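Local coordinates for Lmo2119 protein (Listeria monocytogenes serovar 1/2a, PDB 5HQH) that is of unknown function, this chain being a YbbR-like domain cut from a longer protein that carries a signal sequence, at residues S10-V16 with T35-S41; D55-D61 with V72-D78. All blocks are in the same frame, centred on the assembly; numbering follows the deposited sequence.

Contact 1 (S10-V16 with T35-S41); sequences SEVIENV and TVTVTLS
Glu11 and Leu40, and again Ile13 and Val38, form antiparallel hydrogen-bonded pairs in which each backbone N-H meets the partner's carbonyl; the shortest of these bonds joins Ile13 N to Val38 O at 2.7 Å, with an N-H...O angle of 172°. A G1 beta bulge then shifts the register by one: Asn15, with positive phi (62°), and Val16 both face Val36. Val16 N donates to Val36 O at 2.9 Å and Val36 N returns a bond to Val16 O. The N-H of Asn15, badly angled toward Val36 O, is taken up by a water 2.8 Å from Asn15 N that is also hydrogen-bonded to Thr37 OG1.

Apolar contacts line the buried face. The CD1 end of Ile13 touches Leu40 CD1 at 3.7 Å, and Val16 CG2 meets Val38 CG2 at 3.8 Å, the two valines crossing nearly at a right angle. Phe56, Val58 and helix 44-53 cover this side, where the carboxylate of Glu11 turns away to a salt bridge with Lys51.

The other face carries Ser10, Val12, Thr39 and Ser41. Here Val12 directs CG1 anti to its backbone N (chi1 178°) and onto CG2 of the adjoining Thr37, a tight 3.4 Å contact. The chemistry is thus two-sided: valine, isoleucine and leucine branches pack together on the buried face, while the more exposed one is mixed, Val12 lying among hydroxyls.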
ATOM      1  N   SER A  10      10.501 -12.319  12.856  0.60 21.95           N
ATOM      2  CA  SER A  10      10.198 -11.894  11.474  0.60 21.28           C
ATOM      3  C   SER A  10       9.092 -12.744  10.862  0.60 20.10           C
ATOM      4  O   SER A  10       9.071 -13.972  11.025  0.60 20.81           O
ATOM      5  CB  SER A  10      11.450 -11.950  10.580  0.60 22.59           C
ATOM      6  OG  SER A  10      11.146 -11.678   9.204  0.60 22.73           O
ATOM      7  N   GLU A  11       8.186 -12.086  10.134  1.00 18.20           N
ATOM      8  CA  GLU A  11       7.066 -12.751   9.477  1.00 16.96           C
ATOM      9  C   GLU A  11       6.881 -12.166   8.085  1.00 15.27           C
ATOM     10  O   GLU A  11       6.959 -10.959   7.901  1.00 14.58           O
ATOM     11  CB  GLU A  11       5.776 -12.545  10.269  1.00 16.75           C
ATOM     12  CG  GLU A  11       5.692 -13.280  11.593  1.00 18.37           C
ATOM     13  CD  GLU A  11       5.514 -14.777  11.449  1.00 19.41           C
ATOM     14  OE1 GLU A  11       5.133 -15.232  10.362  1.00 19.37           O
ATOM     15  OE2 GLU A  11       5.700 -15.497  12.445  1.00 20.98           O
ATOM     16  N   VAL A  12       6.665 -13.039   7.107  1.00 14.53           N
ATOM     17  CA  VAL A  12       6.332 -12.645   5.743  1.00 14.63           C
ATOM     18  C   VAL A  12       4.839 -12.933   5.616  1.00 14.19           C
ATOM     19  O   VAL A  12       4.404 -14.057   5.789  1.00 14.86           O
ATOM     20  CB  VAL A  12       7.154 -13.424   4.694  1.00 16.30           C
ATOM     21  CG1 VAL A  12       6.735 -13.009   3.299  1.00 16.89           C
ATOM     22  CG2 VAL A  12       8.645 -13.192   4.907  1.00 17.18           C
ATOM     23  N   ILE A  13       4.072 -11.891   5.359  1.00 13.16           N
ATOM     24  CA  ILE A  13       2.617 -11.988   5.326  1.00 13.21           C
ATOM     25  C   ILE A  13       2.164 -11.794   3.880  1.00 12.82           C
ATOM     26  O   ILE A  13       2.421 -10.743   3.282  1.00 12.25           O
ATOM     27  CB  ILE A  13       1.999 -10.922   6.262  1.00 13.42           C
ATOM     28  CG1 ILE A  13       2.543 -11.116   7.696  1.00 14.57           C
ATOM     29  CG2 ILE A  13       0.477 -10.988   6.246  1.00 13.65           C
ATOM     30  CD1 ILE A  13       2.081 -10.083   8.657  1.00 15.58           C
ATOM     31  N   GLU A  14       1.478 -12.799   3.368  1.00 13.62           N
ATOM     32  CA  GLU A  14       1.011 -12.781   1.992  1.00 14.46           C
ATOM     33  C   GLU A  14      -0.415 -12.213   1.895  1.00 12.69           C
ATOM     34  O   GLU A  14      -1.177 -12.179   2.859  1.00 12.47           O
ATOM     35  CB  GLU A  14       1.044 -14.191   1.416  1.00 17.33           C
ATOM     36  CG  GLU A  14       2.458 -14.728   1.306  1.00 20.74           C
ATOM     37  CD  GLU A  14       2.508 -16.167   0.860  1.00 25.08           C
ATOM     38  OE1 GLU A  14       1.881 -16.515  -0.152  1.00 28.80           O
ATOM     39  OE2 GLU A  14       3.207 -16.954   1.519  1.00 30.34           O
ATOM     40  N   ASN A  15      -0.738 -11.736   0.704  1.00 12.57           N
ATOM     41  CA  ASN A  15      -2.091 -11.323   0.362  1.00 12.56           C
ATOM     42  C   ASN A  15      -2.629 -10.179   1.193  1.00 10.62           C
ATOM     43  O   ASN A  15      -3.780 -10.183   1.591  1.00 10.58           O
ATOM     44  CB  ASN A  15      -3.011 -12.540   0.364  1.00 15.11           C
ATOM     45  CG  ASN A  15      -2.516 -13.637  -0.555  1.00 17.89           C
ATOM     46  OD1 ASN A  15      -2.179 -13.376  -1.712  1.00 20.71           O
ATOM     47  ND2 ASN A  15      -2.459 -14.841  -0.057  1.00 20.94           N
ATOM     48  N   VAL A  16      -1.763  -9.217   1.468  1.00  9.57           N
ATOM     49  CA  VAL A  16      -2.145  -8.042   2.238  1.00  9.11           C
ATOM     50  C   VAL A  16      -2.780  -7.018   1.268  1.00  8.83           C
ATOM     51  O   VAL A  16      -2.185  -6.687   0.246  1.00  9.18           O
ATOM     52  CB  VAL A  16      -0.922  -7.413   2.889  1.00  9.28           C
ATOM     53  CG1 VAL A  16      -1.294  -6.129   3.548  1.00  9.80           C
ATOM     54  CG2 VAL A  16      -0.306  -8.356   3.879  1.00  9.80           C
ATOM     55  N   THR A  35      -3.389  -6.961  -3.876  1.00 10.42           N
ATOM     56  CA  THR A  35      -2.661  -7.459  -2.686  1.00 10.78           C
ATOM     57  C   THR A  35      -1.171  -7.495  -2.926  1.00 10.61           C
ATOM     58  O   THR A  35      -0.700  -7.585  -4.085  1.00 11.11           O
ATOM     59  CB  THR A  35      -3.096  -8.860  -2.217  1.00 12.17           C
ATOM     60  OG1 THR A  35      -2.622  -9.861  -3.144  1.00 14.91           O
ATOM     61  CG2 THR A  35      -4.571  -8.947  -2.005  1.00 12.21           C
ATOM     62  N   VAL A  36      -0.411  -7.485  -1.825  1.00 10.09           N
ATOM     63  CA  VAL A  36       1.035  -7.528  -1.829  1.00 10.42           C
ATOM     64  C   VAL A  36       1.536  -8.395  -0.689  1.00 10.11           C
ATOM     65  O   VAL A  36       0.763  -8.860   0.182  1.00 10.14           O
ATOM     66  CB  VAL A  36       1.642  -6.106  -1.741  1.00 10.69           C
ATOM     67  CG1 VAL A  36       1.225  -5.300  -2.934  1.00 11.44           C
ATOM     68  CG2 VAL A  36       1.215  -5.408  -0.452  1.00 10.99           C
ATOM     69  N   THR A  37       2.840  -8.594  -0.659  1.00 10.47           N
ATOM     70  CA  THR A  37       3.476  -9.329   0.428  1.00 11.34           C
ATOM     71  C   THR A  37       4.212  -8.360   1.342  1.00 11.41           C
ATOM     72  O   THR A  37       5.008  -7.547   0.880  1.00 11.44           O
ATOM     73  CB  THR A  37       4.484 -10.360  -0.124  1.00 12.57           C
ATOM     74  OG1 THR A  37       3.803 -11.242  -1.017  1.00 15.03           O
ATOM     75  CG2 THR A  37       5.148 -11.157   0.962  1.00 13.50           C
ATOM     76  N   VAL A  38       3.985  -8.465   2.653  1.00 11.17           N
ATOM     77  CA  VAL A  38       4.622  -7.566   3.610  1.00 11.58           C
ATOM     78  C   VAL A  38       5.521  -8.331   4.535  1.00 12.20           C
ATOM     79  O   VAL A  38       5.125  -9.384   5.042  1.00 13.21           O
ATOM     80  CB  VAL A  38       3.558  -6.816   4.467  1.00 12.08           C
ATOM     81  CG1 VAL A  38       4.207  -5.924   5.510  1.00 13.14           C
ATOM     82  CG2 VAL A  38       2.681  -5.965   3.568  1.00 11.84           C
ATOM     83  N   THR A  39       6.750  -7.853   4.721  1.00 12.29           N
ATOM     84  CA  THR A  39       7.677  -8.467   5.654  1.00 13.15           C
ATOM     85  C   THR A  39       7.850  -7.542   6.857  1.00 13.51           C
ATOM     86  O   THR A  39       8.104  -6.349   6.698  1.00 14.00           O
ATOM     87  CB  THR A  39       9.058  -8.707   5.012  1.00 14.01           C
ATOM     88  OG1 THR A  39       8.899  -9.523   3.863  1.00 15.03           O
ATOM     89  CG2 THR A  39       9.999  -9.386   5.989  1.00 15.13           C
ATOM     90  N   LEU A  40       7.672  -8.109   8.045  1.00 14.62           N
ATOM     91  CA  LEU A  40       7.768  -7.397   9.330  1.00 15.37           C
ATOM     92  C   LEU A  40       8.871  -8.002  10.157  1.00 15.90           C
ATOM     93  O   LEU A  40       8.938  -9.220  10.227  1.00 15.78           O
ATOM     94  CB  LEU A  40       6.487  -7.591  10.140  1.00 17.25           C
ATOM     95  CG  LEU A  40       5.183  -7.141   9.507  1.00 18.00           C
ATOM     96  CD1 LEU A  40       4.028  -7.448  10.448  1.00 19.95           C
ATOM     97  CD2 LEU A  40       5.245  -5.671   9.179  1.00 19.03           C
ATOM     98  N   SER A  41       9.684  -7.171  10.809  1.00 15.27           N
ATOM     99  CA  SER A  41      10.690  -7.687  11.745  1.00 16.25           C
ATOM    100  C   SER A  41      10.777  -6.769  12.957  1.00 15.61           C
ATOM    101  O   SER A  41      10.584  -5.554  12.852  1.00 15.56           O
ATOM    102  CB  SER A  41      12.034  -7.856  11.070  1.00 18.66           C
ATOM    103  OG  SER A  41      12.590  -6.625  10.750  1.00 22.31           O
TER
HETATM  104  O   HOH W   1       1.202 -12.022  -1.324  1.00 16.93           O

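Contact 2 (D55-D61 with V72-D78); sequences DFTVYAD and VKLQVKD
The ring of Tyr59 lies across Gln75, whose CB sits over one face, 3.7 Å from the ring centroid, in a CH-pi contact offset toward the rim. With CG held between its own backbone N and carbonyl carbon (chi1 64°), the tyrosine extends over the neighbouring strand, and its CE1 also reaches Lys77 CG at 3.5 Å. Two antiparallel hydrogen-bonded pairs, Thr57 with Lys77 and Tyr59 with Gln75, form the ladder; Gln75 N to Tyr59 O is nearly straight at 176°. Val58, Ala60 and Leu74 make the buried apolar packing: Ala60 CB rests on Leu74 CD2 at 3.7 Å and Val58 CG1 on Leu74 CB, whereas Val76, beside Val58, is only partly covered.

Looser, water-mediated links occupy the polar side. One water joins Tyr59 OH to Gln75 NE2, and two others connect Gln75 OE1 with Asp61, one through Asp61 N and one through Asp61 OD2; Asp61 OD1 is held by the backbone N of Lys63. A further water bridges Asp55 OD1 and Asp78 O. Among these bridges one bond is direct: Thr57 OG1 donates to the anti lone pair of Asp78 OD2 at 2.8 Å. In one of its two conformers Lys77 also places NZ near that oxygen, on the syn side, a salt bridge that is therefore doubtful as a lasting link.

This beta hairpin is flanked by strand 9-21, which pairs in parallel with 57-61 and brings Tyr21 against the Tyr59 ring, and by strand 84-98 alongside 68-77, while Phe56 reaches across to Val38 and Leu40 of strand 35-42.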
ATOM      1  N   ASP A  55      -3.514  -5.138  11.463  1.00 12.90           N
ATOM      2  CA  ASP A  55      -4.111  -3.815  11.618  1.00 13.82           C
ATOM      3  C   ASP A  55      -3.270  -2.678  11.036  1.00 14.68           C
ATOM      4  O   ASP A  55      -3.653  -1.495  11.126  1.00 18.95           O
ATOM      5  CB  ASP A  55      -4.568  -3.554  13.069  1.00 14.94           C
ATOM      6  CG  ASP A  55      -3.481  -3.708  14.095  1.00 15.57           C
ATOM      7  OD1 ASP A  55      -2.415  -4.310  13.844  1.00 14.15           O
ATOM      8  OD2 ASP A  55      -3.713  -3.269  15.226  1.00 18.89           O
ATOM      9  N   PHE A  56      -2.140  -3.024  10.433  1.00 12.34           N
ATOM     10  CA  PHE A  56      -1.356  -2.042   9.660  1.00 12.25           C
ATOM     11  C   PHE A  56      -2.034  -1.897   8.309  1.00 11.94           C
ATOM     12  O   PHE A  56      -2.846  -2.740   7.905  1.00 12.12           O
ATOM     13  CB  PHE A  56       0.080  -2.470   9.498  1.00 11.95           C
ATOM     14  CG  PHE A  56       0.249  -3.865   8.934  1.00 12.00           C
ATOM     15  CD1 PHE A  56       0.318  -4.059   7.563  1.00 13.33           C
ATOM     16  CD2 PHE A  56       0.329  -4.993   9.760  1.00 12.46           C
ATOM     17  CE1 PHE A  56       0.426  -5.333   7.041  1.00 12.77           C
ATOM     18  CE2 PHE A  56       0.434  -6.256   9.240  1.00 12.82           C
ATOM     19  CZ  PHE A  56       0.511  -6.428   7.859  1.00 13.17           C
ATOM     20  N   THR A  57      -1.704  -0.814   7.617  1.00 10.62           N
ATOM     21  CA  THR A  57      -2.348  -0.458   6.350  1.00 10.35           C
ATOM     22  C   THR A  57      -1.322  -0.155   5.303  1.00  9.14           C
ATOM     23  O   THR A  57      -0.524   0.747   5.494  1.00  8.92           O
ATOM     24  CB  THR A  57      -3.200   0.803   6.547  1.00 10.80           C
ATOM     25  OG1 THR A  57      -4.173   0.558   7.592  1.00 14.15           O
ATOM     26  CG2 THR A  57      -3.872   1.220   5.266  1.00 11.89           C
ATOM     27  N   VAL A  58      -1.319  -0.924   4.198  1.00  8.78           N
ATOM     28  CA  VAL A  58      -0.459  -0.659   3.051  1.00  8.35           C
ATOM     29  C   VAL A  58      -1.267   0.201   2.090  1.00  7.77           C
ATOM     30  O   VAL A  58      -2.437  -0.084   1.854  1.00  8.85           O
ATOM     31  CB  VAL A  58      -0.040  -1.950   2.330  1.00  8.70           C
ATOM     32  CG1 VAL A  58       0.859  -1.629   1.143  1.00  9.22           C
ATOM     33  CG2 VAL A  58       0.666  -2.887   3.294  1.00  9.60           C
ATOM     34  N   TYR A  59      -0.653   1.272   1.600  1.00  7.63           N
ATOM     35  CA  TYR A  59      -1.367   2.193   0.740  1.00  7.90           C
ATOM     36  C   TYR A  59      -0.516   2.826  -0.343  1.00  8.07           C
ATOM     37  O   TYR A  59       0.691   3.009  -0.202  1.00  8.47           O
ATOM     38  CB  TYR A  59      -2.028   3.291   1.568  1.00  7.95           C
ATOM     39  CG  TYR A  59      -1.103   4.229   2.344  1.00  7.96           C
ATOM     40  CD1 TYR A  59      -0.557   3.832   3.553  1.00  7.93           C
ATOM     41  CD2 TYR A  59      -0.855   5.540   1.921  1.00  8.81           C
ATOM     42  CE1 TYR A  59       0.248   4.669   4.282  1.00  8.29           C
ATOM     43  CE2 TYR A  59      -0.048   6.390   2.675  1.00  8.54           C
ATOM     44  CZ  TYR A  59       0.477   5.952   3.867  1.00  8.67           C
ATOM     45  OH  TYR A  59       1.247   6.823   4.621  1.00  9.42           O
ATOM     46  N   ALA A  60      -1.214   3.196  -1.420  1.00  9.20           N
ATOM     47  CA  ALA A  60      -0.682   4.015  -2.504  1.00 10.10           C
ATOM     48  C   ALA A  60      -1.387   5.365  -2.358  1.00 10.11           C
ATOM     49  O   ALA A  60      -2.603   5.456  -2.514  1.00 10.53           O
ATOM     50  CB  ALA A  60      -0.955   3.401  -3.886  1.00 11.29           C
ATOM     51  N   ASP A  61      -0.610   6.421  -2.104  1.00  9.60           N
ATOM     52  CA  ASP A  61      -1.181   7.765  -1.983  1.00 10.55           C
ATOM     53  C   ASP A  61      -0.997   8.527  -3.284  1.00 10.75           C
ATOM     54  O   ASP A  61       0.115   8.940  -3.636  1.00 12.25           O
ATOM     55  CB  ASP A  61      -0.558   8.539  -0.849  1.00 11.37           C
ATOM     56  CG  ASP A  61      -1.318   9.815  -0.542  1.00 13.15           C
ATOM     57  OD1 ASP A  61      -2.318  10.142  -1.210  1.00 14.38           O
ATOM     58  OD2 ASP A  61      -0.951  10.526   0.402  1.00 14.21           O
ATOM     59  N   VAL A  72       4.346   4.660  -8.320  1.00 12.98           N
ATOM     60  CA  VAL A  72       4.126   5.070  -6.921  1.00 13.21           C
ATOM     61  C   VAL A  72       4.719   4.065  -5.955  1.00 12.20           C
ATOM     62  O   VAL A  72       4.557   2.864  -6.122  1.00 12.33           O
ATOM     63  CB  VAL A  72       2.618   5.303  -6.620  1.00 13.79           C
ATOM     64  CG1 VAL A  72       1.785   4.038  -6.812  1.00 14.98           C
ATOM     65  CG2 VAL A  72       2.411   5.858  -5.214  1.00 14.80           C
ATOM     66  N   LYS A  73       5.444   4.564  -4.948  1.00 11.83           N
ATOM     67  CA  LYS A  73       5.979   3.692  -3.902  1.00 11.63           C
ATOM     68  C   LYS A  73       4.886   3.448  -2.845  1.00 11.05           C
ATOM     69  O   LYS A  73       4.239   4.370  -2.375  1.00 11.22           O
ATOM     70  CB  LYS A  73       7.186   4.339  -3.199  1.00 13.35           C
ATOM     71  CG  LYS A  73       7.818   3.444  -2.136  1.00 14.58           C
ATOM     72  CD  LYS A  73       9.056   4.058  -1.523  1.00 17.31           C
ATOM     73  CE  LYS A  73       9.512   3.282  -0.310  1.00 19.52           C
ATOM     74  NZ  LYS A  73       9.866   1.878  -0.579  1.00 20.70           N
ATOM     75  N   LEU A  74       4.722   2.188  -2.468  1.00 10.22           N
ATOM     76  CA  LEU A  74       3.756   1.796  -1.444  1.00 10.33           C
ATOM     77  C   LEU A  74       4.261   2.128  -0.058  1.00 10.39           C
ATOM     78  O   LEU A  74       5.426   1.983   0.257  1.00 12.14           O
ATOM     79  CB  LEU A  74       3.440   0.300  -1.583  1.00 10.46           C
ATOM     80  CG  LEU A  74       2.825  -0.101  -2.939  1.00 11.05           C
ATOM     81  CD1 LEU A  74       2.473  -1.561  -2.897  1.00 11.55           C
ATOM     82  CD2 LEU A  74       1.612   0.757  -3.299  1.00 10.99           C
ATOM     83  N   GLN A  75       3.347   2.635   0.769  1.00  9.19           N
ATOM     84  CA  GLN A  75       3.648   3.069   2.140  1.00  9.37           C
ATOM     85  C   GLN A  75       2.921   2.187   3.136  1.00  8.90           C
ATOM     86  O   GLN A  75       1.973   1.489   2.773  1.00  8.54           O
ATOM     87  CB  GLN A  75       3.249   4.519   2.304  1.00  9.58           C
ATOM     88  CG  GLN A  75       4.044   5.486   1.444  1.00  9.96           C
ATOM     89  CD  GLN A  75       3.557   6.896   1.595  1.00 10.17           C
ATOM     90  OE1 GLN A  75       2.824   7.434   0.737  1.00 11.87           O
ATOM     91  NE2 GLN A  75       3.885   7.500   2.707  1.00  9.79           N
ATOM     92  N   VAL A  76       3.322   2.291   4.403  1.00  8.83           N
ATOM     93  CA  VAL A  76       2.688   1.539   5.485  1.00  9.10           C
ATOM     94  C   VAL A  76       2.430   2.481   6.652  1.00  8.99           C
ATOM     95  O   VAL A  76       3.302   3.274   7.062  1.00  9.16           O
ATOM     96  CB  VAL A  76       3.509   0.342   5.964  1.00 10.14           C
ATOM     97  CG1 VAL A  76       2.711  -0.477   6.982  1.00 10.46           C
ATOM     98  CG2 VAL A  76       3.975  -0.508   4.795  1.00 10.53           C
ATOM     99  N   LYS A  77       1.209   2.441   7.179  0.70  8.60           N
ATOM    100  CA  LYS A  77       0.828   3.235   8.347  0.70  8.82           C
ATOM    101  C   LYS A  77       0.060   2.346   9.314  0.70  8.95           C
ATOM    102  O   LYS A  77      -0.171   1.172   9.056  0.70  8.66           O
ATOM    103  CB  LYS A  77       0.044   4.495   7.959  0.70  9.08           C
ATOM    104  CG  LYS A  77      -1.349   4.251   7.391  0.70  9.42           C
ATOM    105  CD  LYS A  77      -1.976   5.557   6.911  0.70 10.03           C
ATOM    106  CE  LYS A  77      -3.464   5.427   6.582  0.70 10.93           C
ATOM    107  NZ  LYS A  77      -4.328   5.337   7.810  0.70 11.83           N
ATOM    108  N   ASP A  78      -0.297   2.922  10.438  1.00  9.28           N
ATOM    109  CA  ASP A  78      -1.024   2.204  11.501  1.00 10.15           C
ATOM    110  C   ASP A  78      -0.197   0.990  11.983  1.00  9.94           C
ATOM    111  O   ASP A  78      -0.726  -0.091  12.244  1.00 10.64           O
ATOM    112  CB  ASP A  78      -2.431   1.778  11.065  1.00 11.35           C
ATOM    113  CG  ASP A  78      -3.224   2.906  10.418  1.00 12.31           C
ATOM    114  OD1 ASP A  78      -3.191   4.009  10.962  1.00 15.01           O
ATOM    115  OD2 ASP A  78      -3.836   2.681   9.361  1.00 13.87           O
TER
HETATM  116  O   HOH W   2      -0.117  -2.845  13.023  1.00 16.79           O
HETATM  117  O   HOH W   3      -2.705  -0.279  14.283  1.00 34.34           O
HETATM  118  O   HOH W   4       2.056   9.303   3.856  1.00  9.72           O
HETATM  119  O   HOH W   5       2.300   6.232  -1.910  0.70 10.30           O
HETATM  120  O   HOH W   6       1.550  10.084   1.279  1.00 12.88           O

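Contacts 1 and 2 follow one another along the chain and belong to the same mixed sheet, their centres about 12 Å apart. Strand 9-21 joins them: it pairs antiparallel with 35-42 in contact 1 and parallel with 57-61, the first strand of the hairpin in contact 2. Strand 84-98, paired with both 35-42 and 68-77, connects the two ladders a second time. Their apolar side chains meet directly. Val58 CG2 lies 3.7 Å from Val38 CG2 and 3.8 Å from Val16 CG1, Phe56 CE1 is 4.0 Å from that same Val16 methyl, and Val36 CG1 comes within 3.9 Å of Leu74 CD1. Through this packing the two contacts share one hydrophobic interior.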